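Local coordinates for ABC transporter periplasmic peptide-binding protein (PDB 4QFP) that probably binds short peptides in the periplasm and delivers them to an ABC transporter, and here holds a valine-threonine dipeptide in its cleft, at residues A[324-329]-A[384-389]; A[331-336]-A[499-504]; A[374-379]-A[428-433]. All coordinates share one frame; numbering follows the deposited sequence.

Contact 1: residues A[324-329]-A[384-389]; sequences QAVYYG and IYNPNA. With THR (threonine), chain D.
Y327 and P387 meet at about a right angle where the turn that follows helix 319-325 packs on the loop ahead of helix 389-401, a loop shaped by an Asx turn. P387 CD lies over one face of the Y327 ring, 3.9 Å from its centroid, in a CH-pi contact that suits a rigid pyrrolidine and a flat aromatic. At the ring's edge, Y327 OH donates to Y385 O at 2.7 Å, the hydroxyl standing 26° out of the Y385 carbonyl plane. A phenylalanine at Y327 would probably keep the face for P387 but leave Y385 O without this donor. V326 CG1, anti to its own backbone nitrogen (chi1 178°), is turned against P387 CG at 3.6 Å, and V326 O accepts a hydrogen bond from S270 OG. Asparagine suits positions 386 and 388, on either side of P387, its short amide reaching nearby backbone N-H groups: N386 OD1 accepts from N388 N at 3.0 Å, making the Asx turn, and N388 OD1 caps K391 N at the start of helix 389-401. Y385 turns its ring toward the ligand; Y385 OH donates to O of the bound threonine, near the ring plane, at a modelled 2.5 Å, so short that it calls for caution.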
# COMPACT_ATOMS: atom_id res chain seq x y z
N GLN A 324 12.79 -19.60 7.50
CA GLN A 324 12.92 -20.78 6.68
C GLN A 324 11.57 -21.40 6.34
O GLN A 324 11.33 -21.77 5.19
CB GLN A 324 13.82 -21.80 7.37
CG GLN A 324 15.24 -21.30 7.58
CD GLN A 324 15.89 -20.86 6.27
OE1 GLN A 324 16.21 -21.68 5.41
NE2 GLN A 324 16.08 -19.54 6.11
N ALA A 325 10.70 -21.49 7.33
CA ALA A 325 9.42 -22.19 7.15
C ALA A 325 8.36 -21.35 6.44
O ALA A 325 7.44 -21.90 5.84
CB ALA A 325 8.89 -22.69 8.48
N VAL A 326 8.48 -20.03 6.52
CA VAL A 326 7.52 -19.14 5.88
C VAL A 326 8.11 -18.53 4.61
O VAL A 326 7.56 -18.68 3.52
CB VAL A 326 7.08 -18.00 6.82
CG1 VAL A 326 6.13 -17.06 6.10
CG2 VAL A 326 6.42 -18.58 8.05
N TYR A 327 9.25 -17.86 4.76
CA TYR A 327 9.87 -17.19 3.62
C TYR A 327 10.69 -18.14 2.76
O TYR A 327 11.05 -17.79 1.65
CB TYR A 327 10.72 -16.01 4.08
CG TYR A 327 9.91 -14.92 4.76
CD1 TYR A 327 9.60 -15.01 6.12
CD2 TYR A 327 9.44 -13.82 4.05
CE1 TYR A 327 8.84 -14.03 6.75
CE2 TYR A 327 8.68 -12.83 4.68
CZ TYR A 327 8.39 -12.94 6.03
OH TYR A 327 7.65 -11.97 6.68
N TYR A 328 10.95 -19.34 3.26
CA TYR A 328 11.71 -20.33 2.50
C TYR A 328 13.05 -19.77 2.04
O TYR A 328 13.46 -19.96 0.90
CB TYR A 328 10.90 -20.82 1.28
CG TYR A 328 9.87 -21.88 1.63
CD1 TYR A 328 10.20 -23.22 1.66
CD2 TYR A 328 8.56 -21.52 1.95
CE1 TYR A 328 9.26 -24.19 1.99
CE2 TYR A 328 7.62 -22.47 2.28
CZ TYR A 328 7.97 -23.81 2.30
OH TYR A 328 7.03 -24.76 2.63
N GLY A 329 13.73 -19.06 2.94
CA GLY A 329 15.05 -18.53 2.65
C GLY A 329 15.06 -17.33 1.72
O GLY A 329 16.11 -16.76 1.47
N ILE A 384 3.64 -9.36 -0.24
CA ILE A 384 5.07 -9.24 -0.51
C ILE A 384 5.85 -9.43 0.78
O ILE A 384 6.87 -10.10 0.81
CB ILE A 384 5.42 -7.86 -1.10
CG1 ILE A 384 4.76 -7.70 -2.47
CG2 ILE A 384 6.93 -7.71 -1.21
CD1 ILE A 384 4.49 -6.25 -2.84
N TYR A 385 5.32 -8.87 1.86
CA TYR A 385 6.02 -8.81 3.13
C TYR A 385 5.73 -10.01 4.05
O TYR A 385 6.32 -10.14 5.12
CB TYR A 385 5.65 -7.50 3.83
CG TYR A 385 4.16 -7.24 3.91
CD1 TYR A 385 3.36 -7.95 4.80
CD2 TYR A 385 3.56 -6.28 3.10
CE1 TYR A 385 1.99 -7.71 4.88
CE2 TYR A 385 2.19 -6.03 3.18
CZ TYR A 385 1.41 -6.76 4.06
OH TYR A 385 0.05 -6.52 4.14
N ASN A 386 4.80 -10.87 3.64
CA ASN A 386 4.46 -12.06 4.40
C ASN A 386 3.71 -13.04 3.52
O ASN A 386 2.51 -12.88 3.27
CB ASN A 386 3.60 -11.71 5.61
CG ASN A 386 3.39 -12.89 6.54
OD1 ASN A 386 3.53 -14.05 6.13
ND2 ASN A 386 3.08 -12.60 7.80
N PRO A 387 4.42 -14.07 3.03
CA PRO A 387 3.85 -15.02 2.07
C PRO A 387 2.81 -15.94 2.69
O PRO A 387 2.00 -16.52 1.97
CB PRO A 387 5.07 -15.83 1.61
CG PRO A 387 6.04 -15.72 2.75
CD PRO A 387 5.84 -14.34 3.32
N ASN A 388 2.81 -16.05 4.01
CA ASN A 388 1.93 -17.01 4.69
C ASN A 388 1.77 -16.67 6.16
O ASN A 388 2.41 -17.27 7.01
CB ASN A 388 2.51 -18.42 4.56
CG ASN A 388 1.50 -19.50 4.84
OD1 ASN A 388 0.50 -19.29 5.54
ND2 ASN A 388 1.75 -20.69 4.30
N ALA A 389 0.91 -15.70 6.46
CA ALA A 389 0.67 -15.32 7.85
C ALA A 389 0.05 -16.47 8.64
O ALA A 389 0.27 -16.59 9.85
CB ALA A 389 -0.20 -14.08 7.93
N THR D . -1.03 -2.16 1.89
CA THR D . -0.95 -3.43 2.59
C THR D . -0.96 -4.58 1.58
O THR D . -0.69 -5.75 1.90
CB THR D . -2.12 -3.61 3.57
OG1 THR D . -3.35 -3.37 2.87
CG2 THR D . -2.01 -2.61 4.73
OXT THR D . -1.27 -4.35 0.41

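Contact 2: residues A[331-336]-A[499-504]; sequences GLRARS and PLYPIA
R333 and A504 form an antiparallel, non-hydrogen-bonded pair with CA atoms 4.4 Å apart, and the touching parts, 332-336 and 501-504, run 149° apart. One straight bond follows the pair: A334 N donates to I503 O at 3.1 Å with a 174° N-H...O angle, although the donor stands above the carbonyl plane, 46° out of it. Next to it, A504 CA makes a CA-H...O contact of 3.3 Å with L332 O. Alanine suits two places here because its methyl fits against a backbone carbonyl, as A504 CB does beside L332 O, or a proline ring, as A334 CB does against P502 CB at 3.8 Å. P502, which has no N-H to give, offers its ring carbons instead, and its CB also lies 3.6 Å from S336 O. R333 shares the face of A504; with CG anti to the backbone nitrogen, CG passes I503 O and the extended chain carries the guanidinium to Y501 and E320. Y501 OH comes near the edge of that group, but the charge is met by E320 in a salt bridge to NH1. S336 OG is hydrogen-bonded to Q491 OE1. Helix 319-325 packs on R333, Y501 and A504, and helix 480-497 on P502. Strand 500-513 pairs with strand 291-297 as well, where I503 and A504 both face G293 in a classic beta bulge.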
# COMPACT_ATOMS: atom_id res chain seq x y z
N GLY A 331 13.36 -14.55 2.28
CA GLY A 331 13.12 -13.35 3.05
C GLY A 331 14.40 -12.75 3.60
O GLY A 331 15.45 -13.39 3.61
N LEU A 332 14.31 -11.50 4.06
CA LEU A 332 15.44 -10.82 4.68
C LEU A 332 15.04 -10.44 6.10
O LEU A 332 14.13 -9.64 6.30
CB LEU A 332 15.76 -9.54 3.90
CG LEU A 332 17.19 -9.01 3.92
CD1 LEU A 332 17.18 -7.48 3.88
CD2 LEU A 332 17.97 -9.52 5.11
N ARG A 333 15.71 -11.00 7.10
CA ARG A 333 15.35 -10.68 8.48
C ARG A 333 15.56 -9.20 8.76
O ARG A 333 16.58 -8.64 8.41
CB ARG A 333 16.16 -11.51 9.47
CG ARG A 333 15.63 -11.41 10.87
CD ARG A 333 16.30 -12.40 11.79
NE ARG A 333 15.90 -12.19 13.17
CZ ARG A 333 16.28 -12.97 14.17
NH1 ARG A 333 17.05 -14.03 13.94
NH2 ARG A 333 15.87 -12.71 15.41
N ALA A 334 14.57 -8.59 9.40
CA ALA A 334 14.59 -7.16 9.69
C ALA A 334 15.60 -6.82 10.77
O ALA A 334 15.83 -7.60 11.68
CB ALA A 334 13.19 -6.69 10.11
N ARG A 335 16.21 -5.65 10.67
CA ARG A 335 17.06 -5.14 11.73
C ARG A 335 16.51 -3.78 12.16
O ARG A 335 17.13 -3.05 12.93
CB ARG A 335 18.50 -4.99 11.23
CG ARG A 335 19.12 -6.29 10.71
CD ARG A 335 20.54 -6.04 10.19
NE ARG A 335 21.44 -5.58 11.25
CZ ARG A 335 22.68 -5.12 11.06
NH1 ARG A 335 23.18 -5.06 9.83
NH2 ARG A 335 23.42 -4.74 12.09
N SER A 336 15.32 -3.47 11.64
CA SER A 336 14.67 -2.17 11.81
C SER A 336 13.34 -2.27 11.07
O SER A 336 13.14 -3.19 10.27
CB SER A 336 15.55 -1.07 11.21
OG SER A 336 14.96 0.22 11.33
N PRO A 499 5.50 -0.87 19.61
CA PRO A 499 4.11 -0.88 19.16
C PRO A 499 3.94 -1.99 18.13
O PRO A 499 2.91 -2.68 18.10
CB PRO A 499 3.95 0.49 18.51
CG PRO A 499 5.34 0.88 18.10
CD PRO A 499 6.24 0.31 19.13
N LEU A 500 4.95 -2.16 17.29
CA LEU A 500 5.02 -3.34 16.44
C LEU A 500 6.44 -3.88 16.43
O LEU A 500 7.39 -3.16 16.78
CB LEU A 500 4.52 -3.02 15.02
CG LEU A 500 5.18 -1.85 14.29
CD1 LEU A 500 6.54 -2.26 13.75
CD2 LEU A 500 4.28 -1.35 13.16
N TYR A 501 6.58 -5.15 16.08
CA TYR A 501 7.88 -5.81 16.04
C TYR A 501 8.20 -6.14 14.59
O TYR A 501 7.53 -6.97 13.98
CB TYR A 501 7.83 -7.10 16.87
CG TYR A 501 9.11 -7.92 16.83
CD1 TYR A 501 10.35 -7.31 16.89
CD2 TYR A 501 9.07 -9.31 16.73
CE1 TYR A 501 11.52 -8.05 16.84
CE2 TYR A 501 10.23 -10.05 16.69
CZ TYR A 501 11.45 -9.42 16.74
OH TYR A 501 12.61 -10.16 16.70
N PRO A 502 9.21 -5.46 14.02
CA PRO A 502 9.61 -5.75 12.63
C PRO A 502 10.10 -7.18 12.51
O PRO A 502 10.97 -7.60 13.28
CB PRO A 502 10.77 -4.79 12.40
CG PRO A 502 10.57 -3.68 13.43
CD PRO A 502 10.06 -4.42 14.62
N ILE A 503 9.56 -7.93 11.57
CA ILE A 503 9.98 -9.32 11.42
C ILE A 503 10.91 -9.54 10.24
O ILE A 503 11.99 -10.08 10.40
CB ILE A 503 8.77 -10.25 11.28
CG1 ILE A 503 7.95 -10.26 12.58
CG2 ILE A 503 9.23 -11.66 10.94
CD1 ILE A 503 6.58 -10.87 12.40
N ALA A 504 10.48 -9.12 9.05
CA ALA A 504 11.22 -9.43 7.83
C ALA A 504 10.79 -8.60 6.63
O ALA A 504 9.73 -7.99 6.63
CB ALA A 504 11.09 -10.91 7.52

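Contact 3: residues A[374-379]-A[428-433]; sequences MSIWAM and SVLLGW. With VAL (valine), chain C.
The indole of W377 meets S428 O obliquely; S375 OG lies at the edge of the indole, in its plane, and the ring of Y412 meets it with the planes at about 45°. On the other strand, W433 presents one face to the bound valine, whose N sits 3.3 Å above the plane. The strands are parallel, 17° apart, and joined by a single bridge at W377 and V429. W377 N donates to S428 O, and L430 N approaches W377 O nearly along the C=O axis at 2.8 Å. A serine adds a third bond: with OG set between backbone N and carbonyl carbon (chi1 72°), S428 OG donates to S375 O at 2.9 Å, in the carbonyl plane on a lone pair, and has a weak hydrogen bond with W295 NE1. V429 CG2 touches W377 CB at 3.7 Å, I376 CG2 faces L430 CG, and the flexible M379 crosses L431 with SD 3.8 Å from CD2. L430 O is buried without a polar partner. Strand 372-377 also pairs with strand 405-410 across helix 389-401, a beta-alpha-beta unit; helix 414-422 covers W377 and V429, and W295 of strand 291-297 packs on I376 and L430.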
# COMPACT_ATOMS: atom_id res chain seq x y z
N MET A 374 -4.45 -14.99 24.12
CA MET A 374 -4.43 -13.83 23.25
C MET A 374 -4.71 -14.26 21.82
O MET A 374 -4.51 -15.43 21.47
CB MET A 374 -3.08 -13.11 23.32
CG MET A 374 -1.96 -13.80 22.56
SD MET A 374 -0.42 -12.84 22.55
CE MET A 374 -0.78 -11.57 21.34
N SER A 375 -5.17 -13.33 21.00
CA SER A 375 -5.39 -13.63 19.60
C SER A 375 -4.25 -13.08 18.74
O SER A 375 -3.66 -12.04 19.04
CB SER A 375 -6.73 -13.04 19.14
OG SER A 375 -6.73 -11.63 19.28
N ILE A 376 -3.93 -13.80 17.67
CA ILE A 376 -3.06 -13.27 16.64
C ILE A 376 -3.85 -13.31 15.36
O ILE A 376 -4.25 -14.39 14.92
CB ILE A 376 -1.79 -14.11 16.47
CG1 ILE A 376 -0.93 -14.05 17.74
CG2 ILE A 376 -0.99 -13.62 15.29
CD1 ILE A 376 0.42 -14.75 17.60
N TRP A 377 -4.11 -12.14 14.80
CA TRP A 377 -4.83 -12.05 13.54
C TRP A 377 -3.88 -12.27 12.37
O TRP A 377 -2.82 -11.64 12.28
CB TRP A 377 -5.56 -10.71 13.43
CG TRP A 377 -6.77 -10.61 14.33
CD1 TRP A 377 -6.85 -10.98 15.64
CD2 TRP A 377 -8.06 -10.10 13.98
NE1 TRP A 377 -8.11 -10.73 16.13
CE2 TRP A 377 -8.88 -10.19 15.13
CE3 TRP A 377 -8.61 -9.57 12.80
CZ2 TRP A 377 -10.21 -9.78 15.13
CZ3 TRP A 377 -9.94 -9.16 12.81
CH2 TRP A 377 -10.72 -9.27 13.96
N ALA A 378 -4.28 -13.16 11.47
CA ALA A 378 -3.43 -13.57 10.37
C ALA A 378 -4.11 -13.34 9.04
O ALA A 378 -5.26 -13.74 8.85
CB ALA A 378 -3.05 -15.04 10.53
N MET A 379 -3.39 -12.71 8.12
CA MET A 379 -3.88 -12.47 6.78
C MET A 379 -4.10 -13.78 6.05
O MET A 379 -3.30 -14.72 6.15
CB MET A 379 -2.87 -11.62 6.01
CG MET A 379 -2.28 -10.51 6.85
SD MET A 379 -1.03 -9.60 5.97
CE MET A 379 0.40 -10.65 6.23
N SER A 428 -3.51 -8.67 18.63
CA SER A 428 -2.29 -8.44 17.86
C SER A 428 -2.56 -8.92 16.45
O SER A 428 -3.54 -9.62 16.20
CB SER A 428 -1.12 -9.20 18.47
OG SER A 428 -1.24 -10.59 18.23
N VAL A 429 -1.70 -8.56 15.51
CA VAL A 429 -1.96 -8.85 14.11
C VAL A 429 -0.67 -8.93 13.31
O VAL A 429 0.24 -8.12 13.49
CB VAL A 429 -2.86 -7.76 13.49
CG1 VAL A 429 -2.15 -6.43 13.54
CG2 VAL A 429 -3.25 -8.11 12.06
N LEU A 430 -0.58 -9.94 12.46
CA LEU A 430 0.48 -10.00 11.46
C LEU A 430 0.05 -9.17 10.26
O LEU A 430 -0.92 -9.49 9.58
CB LEU A 430 0.72 -11.44 11.02
CG LEU A 430 1.22 -12.39 12.12
CD1 LEU A 430 1.27 -13.81 11.59
CD2 LEU A 430 2.57 -11.95 12.66
N LEU A 431 0.77 -8.08 10.00
CA LEU A 431 0.47 -7.22 8.87
C LEU A 431 1.78 -6.68 8.29
O LEU A 431 2.84 -7.26 8.49
CB LEU A 431 -0.44 -6.06 9.29
CG LEU A 431 -1.86 -6.01 8.72
CD1 LEU A 431 -2.57 -4.73 9.15
CD2 LEU A 431 -1.86 -6.13 7.20
N GLY A 432 1.70 -5.58 7.57
CA GLY A 432 2.90 -5.00 7.01
C GLY A 432 2.60 -3.90 6.03
O GLY A 432 1.44 -3.50 5.85
N TRP A 433 3.64 -3.41 5.37
CA TRP A 433 3.48 -2.29 4.47
C TRP A 433 4.45 -2.44 3.30
O TRP A 433 5.65 -2.59 3.50
CB TRP A 433 3.75 -1.00 5.23
CG TRP A 433 3.51 0.26 4.47
CD1 TRP A 433 4.45 1.07 3.93
CD2 TRP A 433 2.24 0.87 4.19
NE1 TRP A 433 3.86 2.14 3.32
CE2 TRP A 433 2.50 2.04 3.47
CE3 TRP A 433 0.92 0.52 4.47
CZ2 TRP A 433 1.48 2.88 3.03
CZ3 TRP A 433 -0.09 1.36 4.03
CH2 TRP A 433 0.20 2.52 3.31
N VAL C . 1.03 0.58 0.58
CA VAL C . -0.18 -0.25 0.68
C VAL C . 0.05 -1.48 1.54
O VAL C . 1.19 -1.83 1.86
CB VAL C . -0.62 -0.75 -0.70
CG1 VAL C . -1.01 0.40 -1.62
CG2 VAL C . 0.48 -1.59 -1.33

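The three contacts are close neighbours: centre to centre, contact 1 lies about 12 Å from contact 2 and about 14 Å from contact 3, and contacts 2 and 3 are also about 14 Å apart. Y327 CZ touches A504 CB at 3.7 Å, so the tyrosine of contact 1 leans on strand 500-513. N386 CB meets M379 CE at 3.4 Å, tying contact 1 to contact 3, and I503 CD1 reaches L430 CD2 at 4.2 Å between contacts 2 and 3. Contacts 1 and 3 reach the peptide site: the Y385 side chain lies about 5 Å from the bound valine, that of L431 about 4 Å from the threonine. Contact 2 stands back, the I503 side chain about 14 Å from that threonine.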